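Local coordinates for molybdate-binding protein MolA (Haemophilus influenzae, PDB 3PSH) that binds molybdate and tungstate in the periplasm and delivers molybdate to its ABC transporter for low-affinity import, at residues N137-E145 with G157-R168; L170-V178 with A294-V305. All blocks are in the same frame, centred on the assembly; numbering follows the deposited sequence.

Contact 1: N137-E145 with G157-R168; sequences NDGLKQGIE and GDELVKAAFANR
The F165 ring meets the start of 137-145 with its rim: N137 OD1 lies in the ring plane at the edge, 3.6 Å from F165 CE1, and the amide plane is turned 87° from that of the ring. The guanidinium of R168 also uses an edge. Its NH1 gives N137 OD1 a nearly straight bond of 2.9 Å, which leaves the guanidinium in its own plane yet reaches the amide oxygen from above the carbonyl plane. A water donates to the same oxygen and accepts from R168 NH2, closing a small ring, while R168 NE pairs with E290 of helix 283-297.

Further along, the helices run antiparallel, the axes of 137-145 and 157-165 coming within 9.3 Å, and the chemistry turns apolar. I144 and V161 slide past each other in opposite senses, I144 CG2 3.7 Å from V161 CG2; that isoleucine methyl, anti to the backbone N, also touches L160 CD2 and G157 O. V161 CG1 lies against K141 CG. At the far end a second water donates to both E145 OE2 and D158 OD1. K141 NZ pairs with E145 OE2 and K154 with D158 OD2, so two lysines and a water would together offset the like charges of these carboxylates.

Contact 2: L170-V178 with A294-V305; sequences LLADRLGDV and AKALYPQRFQDV
R174 and R301 exchange hydrogen bonds with each other's backbone, and each also holds an aspartate across the contact. R301 NH1 donates to R174 O at 2.8 Å, in the carbonyl plane; R174 NH1 returns a more bent bond to R301 O at 2.9 Å. Each NH1 also serves a carboxylate, joined there by its NH2. R174 grips D304 end-on, NH2 to OD2 at 2.8 Å and NH1 to OD1, both oxygens offering syn lone pairs and the two planes nearly coplanar. R301 takes D177 end-on too, NH1 to the syn lone pair of OD1 at 2.6 Å, NH2 reaching OD2 from somewhat out of the carboxylate plane. Each NH1 therefore has two acceptors, and R174 O, near the end of helix 168-175, receives a side-chain donor.

R301 reaches D177 on a chain extended from CG to NE. CB and CG of R174 lie against the F302 ring, R174 CB 3.5 Å from F302 CZ, and the bend at chi2 (-92°) turns the rest of the chain toward D304, the guanidinium 24° from the ring plane. L170 CD1 sits over the centre of that guanidinium. Beneath the charges, L171 CD2 and L175 CD1 converge on A294 CB, and L175 CD2 makes a CH-pi contact with one face of Y298, 4.0 Å from the ring centroid. The Y298 hydroxyl bonds to G210 O.

Within 294-305, K295 NZ donates to F302 O and to V305 O (2.9 Å). F302 O also accepts V305 N, the bond of a type I turn, from the opposite face of its plane. Paired end-on arginine-aspartate bridges over an apolar layer here join helix 168-175 and the turn after it to the end of helix 283-297, the 3-10 turn 299-301 and the type I turn 302-305, in a two-lobed solute-binding protein of family 8, away from the molybdate site.

How the contacts relate
Helix 154-165 leads straight into helix 168-175, so contacts 1 and 2 follow one another along the chain, their centres 22 Å apart. Both are partly buried, but contact 1 sits nearer the middle of the molecule, about 13 Å from its centre against 23 Å, and its L140 side chain comes within about 10 Å of the bound molybdate. Helix 283-297 is common ground: it packs on F165 and R168 beside contact 1 and supplies part of contact 2 itself. Contact 1 pairs helices close in sequence, with a single direct hydrogen bond and two bridging waters; contact 2 joins distant segments through arginine-aspartate bridges and arginine-to-backbone bonds above an apolar layer.

Contact 1: N137-E145 with G157-R168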
# COMPACT_ATOMS: atom_id res chain seq x y z
N ASN A 137 -2.79 -11.01 -3.76
CA ASN A 137 -4.18 -11.25 -3.41
C ASN A 137 -4.34 -12.03 -2.07
O ASN A 137 -5.04 -11.64 -1.14
CB ASN A 137 -4.86 -12.03 -4.51
CG ASN A 137 -5.07 -11.16 -5.78
OD1 ASN A 137 -5.00 -9.93 -5.67
ND2 ASN A 137 -5.34 -11.79 -6.93
N ASP A 138 -3.67 -13.18 -2.05
CA ASP A 138 -3.78 -14.02 -0.86
C ASP A 138 -3.09 -13.36 0.35
O ASP A 138 -3.52 -13.51 1.46
CB ASP A 138 -3.07 -15.33 -1.14
CG ASP A 138 -3.86 -16.27 -2.11
OD1 ASP A 138 -5.03 -15.91 -2.42
OD2 ASP A 138 -3.26 -17.31 -2.50
N GLY A 139 -2.12 -12.53 0.09
CA GLY A 139 -1.28 -11.94 1.18
C GLY A 139 -2.05 -10.78 1.82
O GLY A 139 -1.94 -10.59 3.07
N LEU A 140 -2.88 -10.05 1.02
CA LEU A 140 -3.64 -8.94 1.53
C LEU A 140 -4.70 -9.54 2.38
O LEU A 140 -4.89 -9.13 3.52
CB LEU A 140 -4.28 -8.16 0.35
CG LEU A 140 -5.18 -7.02 0.84
CD1 LEU A 140 -4.52 -6.01 1.71
CD2 LEU A 140 -5.64 -6.31 -0.46
N LYS A 141 -5.37 -10.59 1.89
CA LYS A 141 -6.42 -11.23 2.67
C LYS A 141 -5.81 -11.81 3.97
O LYS A 141 -6.43 -11.66 5.05
CB LYS A 141 -7.06 -12.44 1.88
CG LYS A 141 -8.05 -13.25 2.64
CD LYS A 141 -8.58 -14.32 1.66
CE LYS A 141 -9.24 -15.51 2.33
NZ LYS A 141 -10.13 -15.34 3.46
N GLN A 142 -4.71 -12.53 3.86
CA GLN A 142 -4.06 -13.21 5.08
C GLN A 142 -3.60 -12.12 6.08
O GLN A 142 -3.75 -12.22 7.31
CB GLN A 142 -2.91 -14.08 4.62
CG GLN A 142 -2.03 -14.56 5.71
CD GLN A 142 -0.83 -15.30 5.17
OE1 GLN A 142 0.15 -14.69 4.88
NE2 GLN A 142 -0.88 -16.67 5.15
N GLY A 143 -3.05 -11.01 5.51
CA GLY A 143 -2.61 -9.92 6.36
C GLY A 143 -3.69 -9.20 7.12
O GLY A 143 -3.57 -8.88 8.30
N ILE A 144 -4.72 -8.83 6.37
CA ILE A 144 -5.86 -8.21 7.02
C ILE A 144 -6.41 -9.17 8.11
O ILE A 144 -6.75 -8.71 9.23
CB ILE A 144 -6.99 -7.79 5.97
CG1 ILE A 144 -6.50 -6.62 5.08
CG2 ILE A 144 -8.26 -7.32 6.76
CD1 ILE A 144 -7.57 -6.32 3.97
N GLU A 145 -6.55 -10.43 7.69
CA GLU A 145 -7.06 -11.42 8.73
C GLU A 145 -6.24 -11.46 9.96
O GLU A 145 -6.79 -11.53 11.12
CB GLU A 145 -7.34 -12.80 8.14
CG GLU A 145 -8.43 -12.74 7.04
CD GLU A 145 -8.47 -14.02 6.20
OE1 GLU A 145 -7.50 -14.80 6.26
OE2 GLU A 145 -9.43 -14.16 5.43
N GLY A 157 -12.65 -7.15 9.86
CA GLY A 157 -11.60 -7.70 9.00
C GLY A 157 -12.21 -8.45 7.81
O GLY A 157 -11.85 -8.26 6.66
N ASP A 158 -13.19 -9.28 8.10
CA ASP A 158 -13.82 -10.07 7.05
C ASP A 158 -14.56 -9.15 6.08
O ASP A 158 -14.51 -9.43 4.90
CB ASP A 158 -14.74 -11.13 7.62
CG ASP A 158 -13.96 -12.23 8.35
OD1 ASP A 158 -12.79 -12.44 8.06
OD2 ASP A 158 -14.58 -12.94 9.21
N GLU A 159 -15.20 -8.08 6.58
CA GLU A 159 -15.91 -7.16 5.74
C GLU A 159 -14.93 -6.35 4.86
O GLU A 159 -15.23 -5.96 3.68
CB GLU A 159 -16.66 -6.16 6.65
CG GLU A 159 -17.78 -6.90 7.39
CD GLU A 159 -18.37 -6.16 8.57
OE1 GLU A 159 -17.77 -5.13 9.04
OE2 GLU A 159 -19.40 -6.72 9.07
N LEU A 160 -13.77 -6.07 5.45
CA LEU A 160 -12.70 -5.30 4.75
C LEU A 160 -12.10 -6.12 3.61
O LEU A 160 -11.93 -5.62 2.43
CB LEU A 160 -11.59 -4.92 5.77
CG LEU A 160 -10.56 -3.96 5.09
CD1 LEU A 160 -11.07 -2.63 4.59
CD2 LEU A 160 -9.54 -3.63 6.22
N VAL A 161 -11.88 -7.43 3.85
CA VAL A 161 -11.41 -8.32 2.80
C VAL A 161 -12.46 -8.41 1.67
O VAL A 161 -12.11 -8.30 0.48
CB VAL A 161 -11.12 -9.74 3.37
CG1 VAL A 161 -10.89 -10.77 2.20
CG2 VAL A 161 -9.84 -9.67 4.34
N LYS A 162 -13.70 -8.61 2.04
CA LYS A 162 -14.79 -8.73 1.03
C LYS A 162 -14.88 -7.39 0.21
O LYS A 162 -14.92 -7.45 -1.05
CB LYS A 162 -16.17 -9.16 1.69
CG LYS A 162 -17.22 -9.48 0.57
CD LYS A 162 -18.72 -9.46 0.95
CE LYS A 162 -19.57 -9.25 -0.37
NZ LYS A 162 -19.22 -7.98 -1.21
N ALA A 163 -14.84 -6.23 0.90
CA ALA A 163 -14.84 -4.94 0.19
C ALA A 163 -13.62 -4.82 -0.75
O ALA A 163 -13.76 -4.33 -1.92
CB ALA A 163 -14.91 -3.78 1.10
N ALA A 164 -12.42 -5.26 -0.30
CA ALA A 164 -11.23 -5.05 -1.13
C ALA A 164 -11.37 -5.64 -2.55
O ALA A 164 -10.82 -5.12 -3.56
CB ALA A 164 -9.96 -5.72 -0.43
N PHE A 165 -12.01 -6.80 -2.55
CA PHE A 165 -12.09 -7.62 -3.79
C PHE A 165 -13.43 -7.54 -4.59
O PHE A 165 -13.60 -8.25 -5.63
CB PHE A 165 -11.75 -9.11 -3.49
CG PHE A 165 -10.31 -9.36 -3.11
CD1 PHE A 165 -9.25 -9.41 -4.08
CD2 PHE A 165 -9.97 -9.35 -1.74
CE1 PHE A 165 -7.93 -9.58 -3.65
CE2 PHE A 165 -8.62 -9.45 -1.33
CZ PHE A 165 -7.64 -9.59 -2.30
N ALA A 166 -14.34 -6.71 -4.09
CA ALA A 166 -15.71 -6.69 -4.55
C ALA A 166 -15.80 -6.23 -6.02
O ALA A 166 -16.85 -6.47 -6.65
CB ALA A 166 -16.46 -5.73 -3.67
N ASN A 167 -14.79 -5.49 -6.52
CA ASN A 167 -14.88 -4.91 -7.89
C ASN A 167 -14.01 -5.62 -8.89
O ASN A 167 -13.90 -5.18 -10.04
CB ASN A 167 -14.64 -3.38 -7.89
CG ASN A 167 -15.68 -2.67 -7.07
OD1 ASN A 167 -16.89 -2.97 -7.16
ND2 ASN A 167 -15.26 -1.74 -6.25
N ARG A 168 -13.29 -6.63 -8.45
CA ARG A 168 -12.31 -7.27 -9.33
C ARG A 168 -13.05 -7.96 -10.52
O ARG A 168 -12.57 -7.87 -11.67
CB ARG A 168 -11.55 -8.35 -8.51
CG ARG A 168 -10.39 -7.68 -7.81
CD ARG A 168 -9.20 -7.58 -8.76
NE ARG A 168 -7.99 -6.80 -8.34
CZ ARG A 168 -6.94 -7.39 -7.71
NH1 ARG A 168 -7.00 -8.69 -7.39
NH2 ARG A 168 -5.86 -6.71 -7.46
O HOH W 1 -3.29 -8.16 -7.10
O HOH W 2 -11.53 -12.65 5.37

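Contact 2: L170-V178 with A294-V305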
# COMPACT_ATOMS: atom_id res chain seq x y z
N LEU A 170 -15.98 -7.07 -12.02
CA LEU A 170 -16.34 -6.01 -12.93
C LEU A 170 -15.17 -5.68 -13.87
O LEU A 170 -15.28 -5.63 -15.12
CB LEU A 170 -16.78 -4.77 -12.12
CG LEU A 170 -16.96 -3.49 -12.96
CD1 LEU A 170 -18.29 -3.62 -13.79
CD2 LEU A 170 -17.07 -2.29 -12.03
N LEU A 171 -13.98 -5.42 -13.28
CA LEU A 171 -12.85 -5.04 -14.16
C LEU A 171 -12.41 -6.22 -15.04
O LEU A 171 -12.03 -5.95 -16.16
CB LEU A 171 -11.65 -4.59 -13.32
CG LEU A 171 -11.99 -3.36 -12.40
CD1 LEU A 171 -10.73 -2.95 -11.69
CD2 LEU A 171 -12.64 -2.15 -13.12
N ALA A 172 -12.39 -7.46 -14.51
CA ALA A 172 -11.98 -8.60 -15.35
C ALA A 172 -12.92 -8.71 -16.58
O ALA A 172 -12.46 -8.96 -17.72
CB ALA A 172 -11.99 -9.90 -14.49
N ASP A 173 -14.18 -8.47 -16.33
CA ASP A 173 -15.26 -8.63 -17.36
C ASP A 173 -15.17 -7.48 -18.37
O ASP A 173 -15.18 -7.72 -19.59
CB ASP A 173 -16.65 -8.60 -16.69
CG ASP A 173 -17.01 -9.93 -16.00
OD1 ASP A 173 -16.33 -10.94 -16.21
OD2 ASP A 173 -17.99 -9.92 -15.28
N ARG A 174 -15.02 -6.26 -17.88
CA ARG A 174 -15.09 -5.06 -18.80
C ARG A 174 -13.83 -4.85 -19.57
O ARG A 174 -13.83 -4.15 -20.57
CB ARG A 174 -15.44 -3.77 -18.03
CG ARG A 174 -16.76 -3.89 -17.15
CD ARG A 174 -17.95 -3.41 -18.04
NE ARG A 174 -19.20 -3.47 -17.31
CZ ARG A 174 -19.88 -2.42 -16.82
NH1 ARG A 174 -19.41 -1.18 -16.91
NH2 ARG A 174 -21.01 -2.61 -16.19
N LEU A 175 -12.69 -5.45 -19.14
CA LEU A 175 -11.41 -5.17 -19.76
C LEU A 175 -10.76 -6.47 -20.26
O LEU A 175 -9.68 -6.45 -20.77
CB LEU A 175 -10.39 -4.46 -18.80
CG LEU A 175 -10.97 -3.13 -18.27
CD1 LEU A 175 -9.96 -2.45 -17.23
CD2 LEU A 175 -11.23 -2.23 -19.44
N GLY A 176 -11.54 -7.54 -20.23
CA GLY A 176 -11.09 -8.88 -20.73
C GLY A 176 -10.64 -9.03 -22.17
O GLY A 176 -9.91 -10.02 -22.48
N ASP A 177 -11.08 -8.08 -23.04
CA ASP A 177 -10.62 -8.01 -24.47
C ASP A 177 -9.47 -7.09 -24.75
O ASP A 177 -9.06 -6.90 -25.92
CB ASP A 177 -11.78 -7.56 -25.35
CG ASP A 177 -12.21 -6.12 -25.01
OD1 ASP A 177 -12.41 -5.83 -23.83
OD2 ASP A 177 -12.36 -5.35 -25.93
N VAL A 178 -8.87 -6.50 -23.72
CA VAL A 178 -7.71 -5.68 -23.97
C VAL A 178 -6.43 -6.47 -24.24
O VAL A 178 -5.81 -7.04 -23.33
CB VAL A 178 -7.50 -4.65 -22.85
CG1 VAL A 178 -6.32 -3.77 -23.15
CG2 VAL A 178 -8.77 -3.80 -22.72
N ALA A 294 -9.25 2.41 -14.05
CA ALA A 294 -9.95 1.78 -15.20
C ALA A 294 -10.82 2.86 -15.83
O ALA A 294 -10.84 2.99 -17.06
CB ALA A 294 -10.79 0.62 -14.76
N LYS A 295 -11.55 3.67 -15.02
CA LYS A 295 -12.48 4.65 -15.56
C LYS A 295 -11.72 5.80 -16.23
O LYS A 295 -12.23 6.45 -17.18
CB LYS A 295 -13.41 5.25 -14.47
CG LYS A 295 -14.40 4.42 -13.85
CD LYS A 295 -15.35 5.25 -12.85
CE LYS A 295 -16.14 6.53 -13.41
NZ LYS A 295 -17.37 6.14 -14.19
N ALA A 296 -10.55 6.13 -15.68
CA ALA A 296 -9.73 7.18 -16.23
C ALA A 296 -9.26 6.79 -17.64
O ALA A 296 -9.13 7.63 -18.52
CB ALA A 296 -8.51 7.50 -15.26
N LEU A 297 -8.92 5.53 -17.82
CA LEU A 297 -8.23 5.09 -19.05
C LEU A 297 -9.30 4.53 -20.04
O LEU A 297 -9.02 4.59 -21.26
CB LEU A 297 -7.25 3.92 -18.80
CG LEU A 297 -6.12 4.24 -17.82
CD1 LEU A 297 -5.26 2.94 -17.68
CD2 LEU A 297 -5.30 5.48 -18.27
N TYR A 298 -10.45 3.99 -19.52
CA TYR A 298 -11.54 3.50 -20.41
C TYR A 298 -12.82 4.08 -20.00
O TYR A 298 -13.75 3.35 -19.66
CB TYR A 298 -11.63 1.97 -20.38
CG TYR A 298 -10.30 1.26 -20.74
CD1 TYR A 298 -10.05 0.81 -22.07
CD2 TYR A 298 -9.28 1.11 -19.77
CE1 TYR A 298 -8.81 0.18 -22.36
CE2 TYR A 298 -8.08 0.47 -20.08
CZ TYR A 298 -7.83 0.03 -21.42
OH TYR A 298 -6.67 -0.58 -21.88
N PRO A 299 -12.93 5.45 -20.07
CA PRO A 299 -14.20 6.06 -19.53
C PRO A 299 -15.50 5.51 -20.20
O PRO A 299 -16.51 5.36 -19.53
CB PRO A 299 -14.04 7.51 -19.83
CG PRO A 299 -12.97 7.58 -21.05
CD PRO A 299 -12.00 6.45 -20.61
N GLN A 300 -15.41 5.16 -21.49
CA GLN A 300 -16.63 4.77 -22.22
C GLN A 300 -17.06 3.38 -21.86
O GLN A 300 -18.09 2.92 -22.37
CB GLN A 300 -16.34 4.85 -23.73
CG GLN A 300 -16.02 6.32 -24.19
CD GLN A 300 -16.90 7.35 -23.44
OE1 GLN A 300 -18.13 7.15 -23.20
NE2 GLN A 300 -16.24 8.48 -22.98
N ARG A 301 -16.25 2.68 -21.00
CA ARG A 301 -16.66 1.31 -20.61
C ARG A 301 -17.24 1.28 -19.23
O ARG A 301 -17.69 0.20 -18.81
CB ARG A 301 -15.56 0.25 -20.66
CG ARG A 301 -14.95 0.03 -22.02
CD ARG A 301 -13.72 -0.99 -21.95
NE ARG A 301 -13.21 -1.14 -23.31
CZ ARG A 301 -12.77 -2.31 -23.81
NH1 ARG A 301 -12.81 -3.39 -23.07
NH2 ARG A 301 -12.35 -2.46 -25.08
N PHE A 302 -17.25 2.47 -18.54
CA PHE A 302 -17.61 2.51 -17.14
C PHE A 302 -18.62 3.62 -16.78
O PHE A 302 -18.65 4.08 -15.66
CB PHE A 302 -16.32 2.61 -16.26
CG PHE A 302 -15.49 1.37 -16.35
CD1 PHE A 302 -15.87 0.18 -15.67
CD2 PHE A 302 -14.33 1.37 -17.18
CE1 PHE A 302 -15.05 -1.02 -15.78
CE2 PHE A 302 -13.50 0.17 -17.30
CZ PHE A 302 -13.89 -1.03 -16.56
N GLN A 303 -19.40 4.11 -17.75
CA GLN A 303 -20.28 5.25 -17.44
C GLN A 303 -21.36 5.02 -16.45
O GLN A 303 -21.76 5.95 -15.75
CB GLN A 303 -20.83 5.78 -18.81
CG GLN A 303 -19.77 6.46 -19.73
CD GLN A 303 -19.16 7.73 -19.18
OE1 GLN A 303 -19.78 8.45 -18.37
NE2 GLN A 303 -18.05 8.10 -19.73
N ASP A 304 -21.75 3.75 -16.32
CA ASP A 304 -22.70 3.29 -15.34
C ASP A 304 -22.10 3.13 -13.96
O ASP A 304 -22.84 2.82 -13.02
CB ASP A 304 -23.34 1.88 -15.60
CG ASP A 304 -22.29 0.78 -15.85
OD1 ASP A 304 -21.32 1.12 -16.60
OD2 ASP A 304 -22.47 -0.39 -15.45
N VAL A 305 -20.77 3.18 -13.86
CA VAL A 305 -20.12 2.88 -12.54
C VAL A 305 -19.99 4.18 -11.78
O VAL A 305 -19.19 5.05 -12.15
CB VAL A 305 -18.74 2.23 -12.76
CG1 VAL A 305 -18.02 2.05 -11.45
CG2 VAL A 305 -18.98 0.85 -13.43